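Local coordinates for protein probable hydrolase (Pseudomonas aeruginosa, PDB 3OM8) that is probably an alpha/beta-fold hydrolase, possibly a 3-oxoadipate enol-lactonase that would open a lactone ring with water, at residues A45-P48 against A49-H53; A154-L157 against G158-P162. All blocks are in the same frame, centred on the assembly; numbering follows the deposited sequence.

How the contacts relate
Both contacts are local, each made within one continuous stretch of the same alpha/beta hydrolase chain that includes a helix or its end. Contact 1 comes first in sequence, on helix 47-51 between strands 29-33 and 55-59. Contact 2 follows on helix 150-160, at its C-terminal end. Their centres are 26 Å apart and their nearest atoms about 11 Å apart, so they do not touch. Contact 1 belongs to the packing against the central sheet. Contact 2 borders the probable active site, because Trp160 meets His246 of a likely Ser101-His246-Asp219 triad. A bound 1,2-ethanediol, probably from the crystallisation liquor, lies about 6 Å from the side chain of Phe156.

Contact 1 of 2, residues A45-P48 against A49-H53; sequences AQLP and ALTRH
Ala49 places its methyl near Gln46 O. Its backbone is tied to 45-48 through a water, which donates to Ala45 O at 2.7 Å and accepts from Ala49 N at 2.9 Å. The water links two backbone groups four residues apart, since Ala45 O and Ala49 N are too distant to bond directly. The methyl of Ala49 also packs outside the segments on Glu257 and Leu261 of helix 253-264. Leu50 follows with a direct backbone bond, Leu50 N to Gln46 O at 2.9 Å. Its CG stands beside the backbone N (chi1 -72°), which brings the side chain back over the preceding turn. There Leu50 CD1 lies 3.8 Å from Gln46 CB. The amide end of Gln46 turns away and is held by Asn249 and Glu257. Leu50 itself packs on Leu30, Leu32 and Val56 of the central sheet. Thr51 bonds to Leu47 O twice. Thr51 N reaches Leu47 O at 2.8 Å, with the N-H nearly straight at 160°. Thr51 OG1 donates to Leu47 O, also at 2.8 Å, from well above the carbonyl plane. A chi1 of 61° sets OG1 between the backbone N and the carbonyl carbon, within reach of that oxygen. The same rotation puts CG2 beside the backbone N, and Thr51 CG2 touches Leu47 CD2 at 3.8 Å. The two side chains cross obliquely. Arg52 N to Pro48 O is a weak bond of 3.4 Å. Pro48 O also lies over one face of the Arg52 guanidinium, offset toward its rim. The chemistry implies that Leu47 O is gripped by two donors of one threonine, whose hydroxyl spends its proton on this backbone oxygen. This probably fixes the rotation of Thr51, with its methyl against Leu47.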
ATOM      1  N   ALA B  45      -6.190   3.101 -23.710  1.00 49.45           N
ATOM      2  CA  ALA B  45      -7.211   3.670 -22.833  1.00 52.54           C
ATOM      3  C   ALA B  45      -6.691   4.872 -22.034  1.00 50.73           C
ATOM      4  O   ALA B  45      -7.448   5.790 -21.737  1.00 57.14           O
ATOM      5  CB  ALA B  45      -7.791   2.603 -21.901  1.00 45.95           C
ATOM      6  N   GLN B  46      -5.398   4.858 -21.715  1.00 46.24           N
ATOM      7  CA  GLN B  46      -4.761   5.896 -20.907  1.00 48.69           C
ATOM      8  C   GLN B  46      -4.401   7.164 -21.671  1.00 53.72           C
ATOM      9  O   GLN B  46      -4.104   8.191 -21.058  1.00 49.10           O
ATOM     10  CB  GLN B  46      -3.491   5.354 -20.249  1.00 46.81           C
ATOM     11  CG  GLN B  46      -3.740   4.536 -19.000  1.00 45.91           C
ATOM     12  CD  GLN B  46      -4.417   3.225 -19.304  1.00 50.02           C
ATOM     13  OE1 GLN B  46      -3.860   2.374 -20.004  1.00 53.97           O
ATOM     14  NE2 GLN B  46      -5.629   3.049 -18.791  1.00 43.26           N
ATOM     15  N   LEU B  47      -4.401   7.090 -22.999  1.00 48.67           N
ATOM     16  CA  LEU B  47      -3.990   8.222 -23.831  1.00 47.99           C
ATOM     17  C   LEU B  47      -4.749   9.524 -23.543  1.00 57.22           C
ATOM     18  O   LEU B  47      -4.133  10.568 -23.327  1.00 63.36           O
ATOM     19  CB  LEU B  47      -4.109   7.879 -25.324  1.00 51.44           C
ATOM     20  CG  LEU B  47      -2.877   7.459 -26.123  1.00 54.54           C
ATOM     21  CD1 LEU B  47      -3.093   7.813 -27.597  1.00 64.29           C
ATOM     22  CD2 LEU B  47      -1.600   8.110 -25.613  1.00 53.45           C
ATOM     23  N   PRO B  48      -6.090   9.481 -23.571  1.00 55.85           N
ATOM     24  CA  PRO B  48      -6.814  10.747 -23.384  1.00 56.03           C
ATOM     25  C   PRO B  48      -6.408  11.478 -22.098  1.00 56.35           C
ATOM     26  O   PRO B  48      -6.079  12.664 -22.160  1.00 56.65           O
ATOM     27  CB  PRO B  48      -8.278  10.308 -23.336  1.00 56.62           C
ATOM     28  CG  PRO B  48      -8.286   9.054 -24.221  1.00 55.18           C
ATOM     29  CD  PRO B  48      -6.993   8.359 -23.896  1.00 49.94           C
ATOM     30  N   ALA B  49      -6.407  10.783 -20.966  1.00 51.45           N
ATOM     31  CA  ALA B  49      -6.012  11.417 -19.709  1.00 54.00           C
ATOM     32  C   ALA B  49      -4.527  11.797 -19.691  1.00 55.24           C
ATOM     33  O   ALA B  49      -4.154  12.862 -19.197  1.00 55.50           O
ATOM     34  CB  ALA B  49      -6.355  10.531 -18.516  1.00 46.11           C
ATOM     35  N   LEU B  50      -3.676  10.934 -20.230  1.00 48.79           N
ATOM     36  CA  LEU B  50      -2.244  11.206 -20.206  1.00 49.85           C
ATOM     37  C   LEU B  50      -1.865  12.397 -21.080  1.00 50.51           C
ATOM     38  O   LEU B  50      -1.046  13.223 -20.684  1.00 46.26           O
ATOM     39  CB  LEU B  50      -1.436   9.969 -20.609  1.00 48.97           C
ATOM     40  CG  LEU B  50      -1.405   8.834 -19.587  1.00 47.74           C
ATOM     41  CD1 LEU B  50      -0.544   7.709 -20.083  1.00 46.40           C
ATOM     42  CD2 LEU B  50      -0.881   9.347 -18.255  1.00 47.11           C
ATOM     43  N   THR B  51      -2.471  12.490 -22.260  1.00 50.62           N
ATOM     44  CA  THR B  51      -2.079  13.504 -23.239  1.00 53.09           C
ATOM     45  C   THR B  51      -2.648  14.869 -22.925  1.00 61.10           C
ATOM     46  O   THR B  51      -2.329  15.846 -23.607  1.00 67.07           O
ATOM     47  CB  THR B  51      -2.491  13.134 -24.688  1.00 59.48           C
ATOM     48  OG1 THR B  51      -3.916  12.999 -24.778  1.00 61.59           O
ATOM     49  CG2 THR B  51      -1.800  11.835 -25.146  1.00 56.74           C
ATOM     50  N   ARG B  52      -3.501  14.935 -21.907  1.00 67.86           N
ATOM     51  CA  ARG B  52      -4.006  16.222 -21.424  1.00 66.83           C
ATOM     52  C   ARG B  52      -2.864  17.046 -20.860  1.00 64.26           C
ATOM     53  O   ARG B  52      -2.877  18.263 -20.944  1.00 68.00           O
ATOM     54  CB  ARG B  52      -5.077  16.034 -20.348  1.00 67.00           C
ATOM     55  CG  ARG B  52      -6.497  15.928 -20.884  1.00 76.89           C
ATOM     56  CD  ARG B  52      -7.538  16.170 -19.776  1.00 80.21           C
ATOM     57  NE  ARG B  52      -8.468  15.046 -19.656  1.00 85.53           N
ATOM     58  CZ  ARG B  52      -8.389  14.087 -18.732  1.00 86.33           C
ATOM     59  NH1 ARG B  52      -9.285  13.106 -18.724  1.00 89.42           N
ATOM     60  NH2 ARG B  52      -7.424  14.105 -17.812  1.00 77.34           N
ATOM     61  N   HIS B  53      -1.866  16.363 -20.307  1.00 65.10           N
ATOM     62  CA  HIS B  53      -0.763  17.014 -19.608  1.00 59.41           C
ATOM     63  C   HIS B  53       0.629  16.740 -20.210  1.00 61.09           C
ATOM     64  O   HIS B  53       1.554  17.539 -20.051  1.00 60.27           O
ATOM     65  CB  HIS B  53      -0.790  16.582 -18.151  1.00 63.47           C
ATOM     66  CG  HIS B  53      -2.137  16.729 -17.511  1.00 76.03           C
ATOM     67  ND1 HIS B  53      -2.520  17.869 -16.832  1.00 78.96           N
ATOM     68  CD2 HIS B  53      -3.194  15.884 -17.454  1.00 78.80           C
ATOM     69  CE1 HIS B  53      -3.752  17.714 -16.380  1.00 79.86           C
ATOM     70  NE2 HIS B  53      -4.183  16.520 -16.744  1.00 80.05           N
TER
HETATM   71  O   HOH W   1      -7.660   8.228 -20.523  1.00 57.52           O

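Contact 2 of 2, residues A154-L157 against G158-P162; sequences AGFL and GNWFP
Phe156 and Trp160, one helical turn apart, make the main aromatic contact. Phe156 CB sits over the face of the Trp160 six-membered ring, 4.0 Å from its centroid, in a CH-pi contact. The two rings are oblique, with planes at 54°. The closest side-chain approach of the pair is Phe156 CD1 to Trp160 CZ2 at 3.5 Å. Phe156 O also lies over one face of the indole, 3.2 Å from Trp160 CG.

Apolar packing continues with Leu157 and Phe161, which lie side by side and point the same way. Leu157 CD2 meets the edge of the Phe161 ring, near its plane, 3.7 Å from Phe161 CE2. Leu166 of helix 163-167 touches both side chains.

The hydrogen bonds are mostly those of the helix backbone, such as Trp160 N to Phe156 O at 2.8 Å. Asn159 adds a side-chain bond, with ND2 donating to Gly155 O at 2.7 Å. With CG beside the backbone N (chi1 -70°), the amide turns back toward Gly155, and ND2 comes from above the carbonyl plane. Gly155 O also accepts from Asn159 N, so two donors of one residue grip this oxygen. Gly158 O accepts a bond from Arg201 of the second subunit.

Phe161 is the first residue to leave helical angles, and Pro162 sits at the N-cap position of helix 163-167. The helix end lies in the helical insertion between strands 118-124 and 211-216, consistent with the cap of an alpha/beta hydrolase. Trp160 reaches His246 there, consistent with a wall of the active-site pocket.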
ATOM      1  N   ALA B 154      -2.180 -18.902 -23.498  1.00 60.49           N
ATOM      2  CA  ALA B 154      -2.978 -19.404 -22.383  1.00 58.92           C
ATOM      3  C   ALA B 154      -2.203 -19.226 -21.084  1.00 58.05           C
ATOM      4  O   ALA B 154      -2.778 -18.967 -20.025  1.00 63.52           O
ATOM      5  CB  ALA B 154      -3.340 -20.864 -22.592  1.00 60.41           C
ATOM      6  N   GLY B 155      -0.888 -19.351 -21.172  1.00 54.91           N
ATOM      7  CA  GLY B 155      -0.035 -19.148 -20.015  1.00 50.65           C
ATOM      8  C   GLY B 155      -0.140 -17.721 -19.523  1.00 53.30           C
ATOM      9  O   GLY B 155      -0.529 -17.475 -18.384  1.00 52.97           O
ATOM     10  N   PHE B 156       0.198 -16.772 -20.388  1.00 48.21           N
ATOM     11  CA  PHE B 156       0.164 -15.371 -20.007  1.00 46.33           C
ATOM     12  C   PHE B 156      -1.219 -14.902 -19.570  1.00 49.33           C
ATOM     13  O   PHE B 156      -1.362 -14.314 -18.501  1.00 51.01           O
ATOM     14  CB  PHE B 156       0.633 -14.484 -21.143  1.00 40.91           C
ATOM     15  CG  PHE B 156       2.118 -14.453 -21.319  1.00 48.28           C
ATOM     16  CD1 PHE B 156       2.907 -13.647 -20.509  1.00 45.18           C
ATOM     17  CD2 PHE B 156       2.726 -15.208 -22.319  1.00 52.29           C
ATOM     18  CE1 PHE B 156       4.277 -13.598 -20.683  1.00 51.89           C
ATOM     19  CE2 PHE B 156       4.094 -15.165 -22.496  1.00 54.62           C
ATOM     20  CZ  PHE B 156       4.874 -14.354 -21.680  1.00 55.12           C
ATOM     21  N   LEU B 157      -2.225 -15.129 -20.410  1.00 47.56           N
ATOM     22  CA  LEU B 157      -3.572 -14.666 -20.098  1.00 50.72           C
ATOM     23  C   LEU B 157      -4.035 -15.218 -18.755  1.00 53.34           C
ATOM     24  O   LEU B 157      -4.708 -14.538 -17.993  1.00 63.07           O
ATOM     25  CB  LEU B 157      -4.560 -15.044 -21.200  1.00 47.73           C
ATOM     26  CG  LEU B 157      -4.333 -14.377 -22.557  1.00 50.96           C
ATOM     27  CD1 LEU B 157      -5.298 -14.937 -23.588  1.00 54.81           C
ATOM     28  CD2 LEU B 157      -4.471 -12.866 -22.460  1.00 50.52           C
ATOM     29  N   GLY B 158      -3.651 -16.452 -18.465  1.00 51.68           N
ATOM     30  CA  GLY B 158      -4.036 -17.095 -17.228  1.00 47.06           C
ATOM     31  C   GLY B 158      -3.412 -16.450 -16.006  1.00 53.59           C
ATOM     32  O   GLY B 158      -4.026 -16.446 -14.940  1.00 51.13           O
ATOM     33  N   ASN B 159      -2.202 -15.909 -16.155  1.00 53.25           N
ATOM     34  CA  ASN B 159      -1.534 -15.206 -15.056  1.00 55.07           C
ATOM     35  C   ASN B 159      -1.898 -13.732 -14.977  1.00 60.85           C
ATOM     36  O   ASN B 159      -1.778 -13.120 -13.920  1.00 67.85           O
ATOM     37  CB  ASN B 159      -0.012 -15.317 -15.168  1.00 53.42           C
ATOM     38  CG  ASN B 159       0.491 -16.716 -14.888  1.00 61.08           C
ATOM     39  OD1 ASN B 159       0.719 -17.102 -13.736  1.00 68.44           O
ATOM     40  ND2 ASN B 159       0.657 -17.489 -15.943  1.00 49.98           N
ATOM     41  N   TRP B 160      -2.318 -13.171 -16.105  1.00 59.20           N
ATOM     42  CA  TRP B 160      -2.531 -11.734 -16.235  1.00 55.95           C
ATOM     43  C   TRP B 160      -3.904 -11.305 -15.738  1.00 60.40           C
ATOM     44  O   TRP B 160      -4.059 -10.224 -15.198  1.00 60.56           O
ATOM     45  CB  TRP B 160      -2.433 -11.314 -17.694  1.00 51.29           C
ATOM     46  CG  TRP B 160      -1.048 -11.163 -18.242  1.00 56.92           C
ATOM     47  CD1 TRP B 160       0.130 -11.285 -17.568  1.00 59.27           C
ATOM     48  CD2 TRP B 160      -0.707 -10.851 -19.597  1.00 51.06           C
ATOM     49  NE1 TRP B 160       1.186 -11.068 -18.424  1.00 60.25           N
ATOM     50  CE2 TRP B 160       0.695 -10.791 -19.673  1.00 52.91           C
ATOM     51  CE3 TRP B 160      -1.455 -10.604 -20.752  1.00 48.26           C
ATOM     52  CZ2 TRP B 160       1.363 -10.493 -20.852  1.00 54.97           C
ATOM     53  CZ3 TRP B 160      -0.790 -10.306 -21.922  1.00 49.14           C
ATOM     54  CH2 TRP B 160       0.603 -10.257 -21.965  1.00 53.17           C
ATOM     55  N   PHE B 161      -4.908 -12.140 -15.955  1.00 63.25           N
ATOM     56  CA  PHE B 161      -6.265 -11.731 -15.667  1.00 62.76           C
ATOM     57  C   PHE B 161      -6.920 -12.565 -14.577  1.00 76.26           C
ATOM     58  O   PHE B 161      -6.615 -13.759 -14.416  1.00 75.11           O
ATOM     59  CB  PHE B 161      -7.127 -11.759 -16.938  1.00 57.21           C
ATOM     60  CG  PHE B 161      -6.685 -10.788 -17.985  1.00 55.06           C
ATOM     61  CD1 PHE B 161      -6.856  -9.428 -17.806  1.00 57.58           C
ATOM     62  CD2 PHE B 161      -6.080 -11.232 -19.144  1.00 51.51           C
ATOM     63  CE1 PHE B 161      -6.437  -8.526 -18.769  1.00 57.93           C
ATOM     64  CE2 PHE B 161      -5.659 -10.338 -20.104  1.00 52.20           C
ATOM     65  CZ  PHE B 161      -5.842  -8.988 -19.924  1.00 54.40           C
ATOM     66  N   PRO B 162      -7.829 -11.926 -13.819  1.00 80.69           N
ATOM     67  CA  PRO B 162      -8.718 -12.652 -12.915  1.00 87.48           C
ATOM     68  C   PRO B 162      -9.393 -13.758 -13.710  1.00 96.26           C
ATOM     69  O   PRO B 162      -9.936 -13.477 -14.775  1.00 98.55           O
ATOM     70  CB  PRO B 162      -9.755 -11.590 -12.523  1.00 83.62           C
ATOM     71  CG  PRO B 162      -9.050 -10.286 -12.688  1.00 76.88           C
ATOM     72  CD  PRO B 162      -8.104 -10.474 -13.835  1.00 75.62           C
TER